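Mandelate racemase/muconate lactonizing enzyme (Jannaschia sp., PDB 4J3Z) probably acts as an enolase-superfamily isomerase or lyase on a carboxylate substrate, although its own substrate is not established. Local coordinates at residues L280-G285 against A305-H310; E292-A297 against V326-L331. All coordinates share one frame; numbering follows the deposited sequence.

Both contacts belong to the beta/alpha barrel of the enolase-like C-terminal domain, and their centres lie about 9 Å apart. Their segments alternate along the chain, in the order 280-285, 292-297, 305-310, 326-331. Contact 1 pairs the neighbouring parallel strands 279-280 and 306-307; helix 290-302, the connection of this beta-alpha-beta crossover, supplies one side of contact 2, and the end of the next helix, 315-327, with the turn after it supplies the other. The two contacts touch directly: L307 N lies 3.1 Å from N330 O, a probable hydrogen bond, and L331 CD1 packs on P309 CD. Here the turn after helix 315-327 joins the barrel wall at 306-307 to helix 290-302 of the outer layer.

Contact 1 of 2, residues L280-G285 against A305-H310; sequences LQPALG and AQLAPH
L280 and L307 pair as a parallel bridge between adjacent strands of the barrel, their side chains on the same face of the sheet, and two backbone bonds fix the register. L280 N donates to Q306 O at 3.0 Å with an N-H...O angle of 169°, while L280 O accepts from A308 N at 2.8 Å. Past the short strands the chains stay together through a third bond, H310 N to P282 O at 2.8 Å, with the donor tilted 34° from the carbonyl plane. Between these bonds lies the closely packed part. The P282 ring crosses the L307 side chain at about a right angle, its CD lying 3.7 Å from L307 CD1; CG of L307, anti to the backbone N (chi1 -175°), carries that methyl toward the ring. F269 of helix 266-274 also touches P282. Nearby, Q281 CA makes a CA-H...O contact of 3.3 Å with A308 O, and the methylene CB rests against the same oxygen.

The last direct side-chain touch is A283 CB, which approaches ND1 of the H310 ring obliquely at 3.4 Å. Beyond it the fit is looser: L284 does not touch the opposing segment, and a water spans the separation, accepting from L284 N at 2.7 Å and donating to H310 O. The H310 ring also meets Y42. H310 follows its barrel strand at the C-terminal end, where enolase-superfamily active sites lie. The chemistry implies a register set by backbone bonds that gives way to a water bridge as the strands end, with H310 positioned through its main chain at both N and O.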
loop_
_atom_site.group_PDB
_atom_site.type_symbol
_atom_site.label_atom_id
_atom_site.label_comp_id
_atom_site.label_asym_id
_atom_site.label_seq_id
_atom_site.Cartn_x
_atom_site.Cartn_y
_atom_site.Cartn_z
ATOM N N LEU D 280 -17.529 -17.272 -1.981
ATOM C CA LEU D 280 -17.623 -17.345 -3.444
ATOM C C LEU D 280 -18.710 -18.313 -3.838
ATOM O O LEU D 280 -18.824 -19.395 -3.267
ATOM C CB LEU D 280 -16.301 -17.800 -4.072
ATOM C CG LEU D 280 -15.061 -17.004 -3.675
ATOM C CD1 LEU D 280 -13.846 -17.601 -4.356
ATOM C CD2 LEU D 280 -15.217 -15.522 -4.004
ATOM N N GLN D 281 -19.493 -17.918 -4.836
ATOM C CA GLN D 281 -20.638 -18.697 -5.269
ATOM C C GLN D 281 -20.546 -18.917 -6.764
ATOM O O GLN D 281 -21.186 -18.222 -7.537
ATOM C CB GLN D 281 -21.940 -17.977 -4.911
ATOM C CG GLN D 281 -21.921 -17.289 -3.553
ATOM C CD GLN D 281 -23.060 -16.314 -3.395
ATOM O OE1 GLN D 281 -23.279 -15.449 -4.242
ATOM N NE2 GLN D 281 -23.799 -16.449 -2.310
ATOM N N PRO D 282 -19.732 -19.882 -7.191
ATOM C CA PRO D 282 -19.765 -20.071 -8.621
ATOM C C PRO D 282 -21.067 -20.733 -9.045
ATOM O O PRO D 282 -21.650 -21.522 -8.288
ATOM C CB PRO D 282 -18.568 -20.994 -8.884
ATOM C CG PRO D 282 -18.349 -21.716 -7.611
ATOM C CD PRO D 282 -18.777 -20.782 -6.518
ATOM N N ALA D 283 -21.534 -20.382 -10.238
ATOM C CA ALA D 283 -22.488 -21.216 -10.945
ATOM C C ALA D 283 -21.603 -22.076 -11.822
ATOM O O ALA D 283 -20.907 -21.571 -12.719
ATOM C CB ALA D 283 -23.438 -20.374 -11.772
ATOM N N LEU D 284 -21.579 -23.370 -11.527
ATOM C CA LEU D 284 -20.649 -24.280 -12.191
ATOM C C LEU D 284 -20.795 -24.307 -13.709
ATOM O O LEU D 284 -19.807 -24.477 -14.418
ATOM C CB LEU D 284 -20.741 -25.686 -11.592
ATOM C CG LEU D 284 -19.684 -26.075 -10.551
ATOM C CD1 LEU D 284 -19.228 -24.909 -9.681
ATOM C CD2 LEU D 284 -20.179 -27.215 -9.679
ATOM N N GLY D 285 -22.018 -24.110 -14.196
ATOM C CA GLY D 285 -22.298 -24.096 -15.633
ATOM C C GLY D 285 -21.839 -22.846 -16.355
ATOM O O GLY D 285 -22.044 -22.717 -17.561
ATOM N N ALA D 305 -11.370 -18.078 2.864
ATOM C CA ALA D 305 -12.733 -17.936 2.350
ATOM C C ALA D 305 -13.442 -19.284 2.235
ATOM O O ALA D 305 -12.814 -20.336 2.393
ATOM C CB ALA D 305 -12.716 -17.219 1.004
ATOM N N GLN D 306 -14.743 -19.239 1.933
ATOM C CA GLN D 306 -15.590 -20.438 1.834
ATOM C C GLN D 306 -16.316 -20.527 0.484
ATOM O O GLN D 306 -16.458 -19.519 -0.224
ATOM C CB GLN D 306 -16.621 -20.451 2.971
ATOM C CG GLN D 306 -16.038 -20.675 4.356
ATOM C CD GLN D 306 -17.094 -20.642 5.454
ATOM O OE1 GLN D 306 -17.811 -19.657 5.615
ATOM N NE2 GLN D 306 -17.187 -21.720 6.216
ATOM N N LEU D 307 -16.799 -21.728 0.153
ATOM C CA LEU D 307 -17.510 -21.980 -1.108
ATOM C C LEU D 307 -19.002 -22.250 -0.932
ATOM O O LEU D 307 -19.406 -23.052 -0.076
ATOM C CB LEU D 307 -16.887 -23.157 -1.844
ATOM C CG LEU D 307 -17.469 -23.439 -3.228
ATOM C CD1 LEU D 307 -16.608 -22.774 -4.297
ATOM C CD2 LEU D 307 -17.586 -24.941 -3.458
ATOM N N ALA D 308 -19.814 -21.595 -1.762
ATOM C CA ALA D 308 -21.269 -21.738 -1.701
ATOM C C ALA D 308 -21.872 -21.891 -3.099
ATOM O O ALA D 308 -22.449 -20.933 -3.635
ATOM C CB ALA D 308 -21.885 -20.544 -0.979
ATOM N N PRO D 309 -21.764 -23.098 -3.691
ATOM C CA PRO D 309 -22.145 -23.246 -5.099
ATOM C C PRO D 309 -23.548 -22.727 -5.375
ATOM O O PRO D 309 -24.513 -23.134 -4.712
ATOM C CB PRO D 309 -22.056 -24.757 -5.351
ATOM C CG PRO D 309 -21.221 -25.299 -4.252
ATOM C CD PRO D 309 -21.384 -24.380 -3.078
ATOM N N HIS D 310 -23.627 -21.809 -6.338
ATOM C CA HIS D 310 -24.860 -21.181 -6.799
ATOM C C HIS D 310 -25.782 -22.167 -7.515
ATOM O O HIS D 310 -25.312 -23.133 -8.117
ATOM C CB HIS D 310 -24.476 -20.046 -7.749
ATOM C CG HIS D 310 -25.637 -19.390 -8.427
ATOM N ND1 HIS D 310 -26.097 -19.788 -9.663
ATOM C CD2 HIS D 310 -26.415 -18.350 -8.049
ATOM C CE1 HIS D 310 -27.116 -19.025 -10.015
ATOM N NE2 HIS D 310 -27.324 -18.140 -9.056
HETATM O O HOH W 1 -23.542 -24.135 -9.845
#

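Contact 2 of 2, residues E292-A297 against V326-L331; sequences EGKKIA and VSCPNL
With chi1 at 62°, N330 places CG between its backbone N and carbonyl carbon and turns its amide toward A297, while bends at chi2 and chi3 curl K294 toward S327 and C328. In the outer helical layer of the beta/alpha barrel, helix 290-302 meets the end of helix 315-327 and the type I beta turn C328-L331. N330 ND2 reaches A297 O at 3.0 Å, but the N-H...O angle of 122° makes this hydrogen bond weak. Replacing N330 by an alanine removes the amide and would probably leave A297 O without this donor and open a gap beside the helix. K294 contributes mainly its aliphatic chain, with CD 3.8 Å from S327 OG. Its ammonium is held elsewhere: NZ bonds L118 O and forms a salt bridge with E72 of a neighbouring subunit, so the same lysine ties this contact to the assembly. S327 OG, in turn, bonds back to L324 O of its own helix. Between K294 and N330 the apolar contact is C328 SG, set anti to its carbonyl carbon, 3.5 Å from A297 CB.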
loop_
_atom_site.group_PDB
_atom_site.type_symbol
_atom_site.label_atom_id
_atom_site.label_comp_id
_atom_site.label_asym_id
_atom_site.label_seq_id
_atom_site.Cartn_x
_atom_site.Cartn_y
_atom_site.Cartn_z
ATOM N N GLU D 292 -12.697 -26.653 -12.570
ATOM C CA GLU D 292 -12.485 -25.238 -12.295
ATOM C C GLU D 292 -13.054 -24.903 -10.911
ATOM O O GLU D 292 -12.388 -24.262 -10.103
ATOM C CB GLU D 292 -13.086 -24.372 -13.410
ATOM C CG GLU D 292 -12.477 -22.972 -13.548
ATOM C CD GLU D 292 -11.015 -22.955 -14.022
ATOM O OE1 GLU D 292 -10.441 -24.032 -14.338
ATOM O OE2 GLU D 292 -10.427 -21.846 -14.070
ATOM N N GLY D 293 -14.268 -25.381 -10.634
ATOM C CA GLY D 293 -14.905 -25.238 -9.310
ATOM C C GLY D 293 -13.987 -25.633 -8.173
ATOM O O GLY D 293 -13.837 -24.882 -7.206
ATOM N N LYS D 294 -13.353 -26.804 -8.299
ATOM C CA LYS D 294 -12.333 -27.249 -7.340
ATOM C C LYS D 294 -11.189 -26.250 -7.180
ATOM O O LYS D 294 -10.709 -26.024 -6.063
ATOM C CB LYS D 294 -11.751 -28.616 -7.730
ATOM C CG LYS D 294 -12.519 -29.823 -7.224
ATOM C CD LYS D 294 -12.578 -29.896 -5.701
ATOM C CE LYS D 294 -11.273 -30.377 -5.092
ATOM N NZ LYS D 294 -11.460 -30.534 -3.625
ATOM N N LYS D 295 -10.778 -25.619 -8.237
ATOM C CA LYS D 295 -9.709 -24.725 -8.058
ATOM C C LYS D 295 -10.094 -23.335 -7.638
ATOM O O LYS D 295 -9.306 -22.630 -7.130
ATOM C CB LYS D 295 -8.742 -24.786 -9.224
ATOM C CG LYS D 295 -9.363 -24.638 -10.544
ATOM C CD LYS D 295 -8.304 -24.455 -11.562
ATOM C CE LYS D 295 -7.985 -25.706 -12.310
ATOM N NZ LYS D 295 -6.706 -25.534 -12.991
ATOM N N ILE D 296 -11.333 -22.974 -7.805
ATOM C CA ILE D 296 -11.893 -21.799 -7.157
ATOM C C ILE D 296 -12.009 -22.077 -5.652
ATOM O O ILE D 296 -11.856 -21.176 -4.820
ATOM C CB ILE D 296 -13.275 -21.412 -7.733
ATOM C CG1 ILE D 296 -13.178 -21.134 -9.238
ATOM C CG2 ILE D 296 -13.852 -20.208 -6.986
ATOM C CD1 ILE D 296 -14.513 -21.173 -9.954
ATOM N N ALA D 297 -12.279 -23.329 -5.308
ATOM C CA ALA D 297 -12.394 -23.732 -3.901
ATOM C C ALA D 297 -11.043 -23.720 -3.183
ATOM O O ALA D 297 -10.977 -23.436 -1.989
ATOM C CB ALA D 297 -13.040 -25.098 -3.799
ATOM N N VAL D 326 -19.225 -32.076 -1.746
ATOM C CA VAL D 326 -18.836 -33.200 -0.901
ATOM C C VAL D 326 -17.344 -33.149 -0.594
ATOM O O VAL D 326 -16.907 -33.510 0.506
ATOM C CB VAL D 326 -19.182 -34.550 -1.555
ATOM C CG1 VAL D 326 -18.649 -35.708 -0.720
ATOM C CG2 VAL D 326 -20.684 -34.681 -1.735
ATOM N N SER D 327 -16.590 -32.662 -1.578
ATOM C CA SER D 327 -15.143 -32.768 -1.620
ATOM C C SER D 327 -14.361 -31.612 -0.982
ATOM O O SER D 327 -13.142 -31.740 -0.779
ATOM C CB SER D 327 -14.711 -32.941 -3.071
ATOM O OG SER D 327 -15.275 -31.925 -3.884
ATOM N N CYS D 328 -15.041 -30.503 -0.670
ATOM C CA CYS D 328 -14.372 -29.287 -0.177
ATOM C C CYS D 328 -14.492 -29.100 1.342
ATOM O O CYS D 328 -15.610 -29.020 1.874
ATOM C CB CYS D 328 -14.900 -28.032 -0.883
ATOM S SG CYS D 328 -14.754 -27.974 -2.691
ATOM N N PRO D 329 -13.338 -29.038 2.045
ATOM C CA PRO D 329 -13.284 -28.719 3.479
ATOM C C PRO D 329 -13.872 -27.356 3.816
ATOM O O PRO D 329 -14.352 -27.149 4.941
ATOM C CB PRO D 329 -11.780 -28.733 3.781
ATOM C CG PRO D 329 -11.230 -29.724 2.799
ATOM C CD PRO D 329 -12.034 -29.514 1.541
ATOM N N ASN D 330 -13.843 -26.447 2.846
ATOM C CA ASN D 330 -14.288 -25.067 3.035
ATOM C C ASN D 330 -15.717 -24.808 2.550
ATOM O O ASN D 330 -16.136 -23.660 2.428
ATOM C CB ASN D 330 -13.314 -24.096 2.356
ATOM C CG ASN D 330 -13.237 -24.299 0.856
ATOM O OD1 ASN D 330 -13.356 -25.419 0.367
ATOM N ND2 ASN D 330 -13.039 -23.212 0.118
ATOM N N LEU D 331 -16.465 -25.873 2.275
ATOM C CA LEU D 331 -17.857 -25.721 1.863
ATOM C C LEU D 331 -18.719 -25.138 2.981
ATOM O O LEU D 331 -18.729 -25.653 4.097
ATOM C CB LEU D 331 -18.452 -27.061 1.424
ATOM C CG LEU D 331 -19.866 -26.913 0.848
ATOM C CD1 LEU D 331 -19.809 -26.618 -0.647
ATOM C CD2 LEU D 331 -20.685 -28.153 1.130
#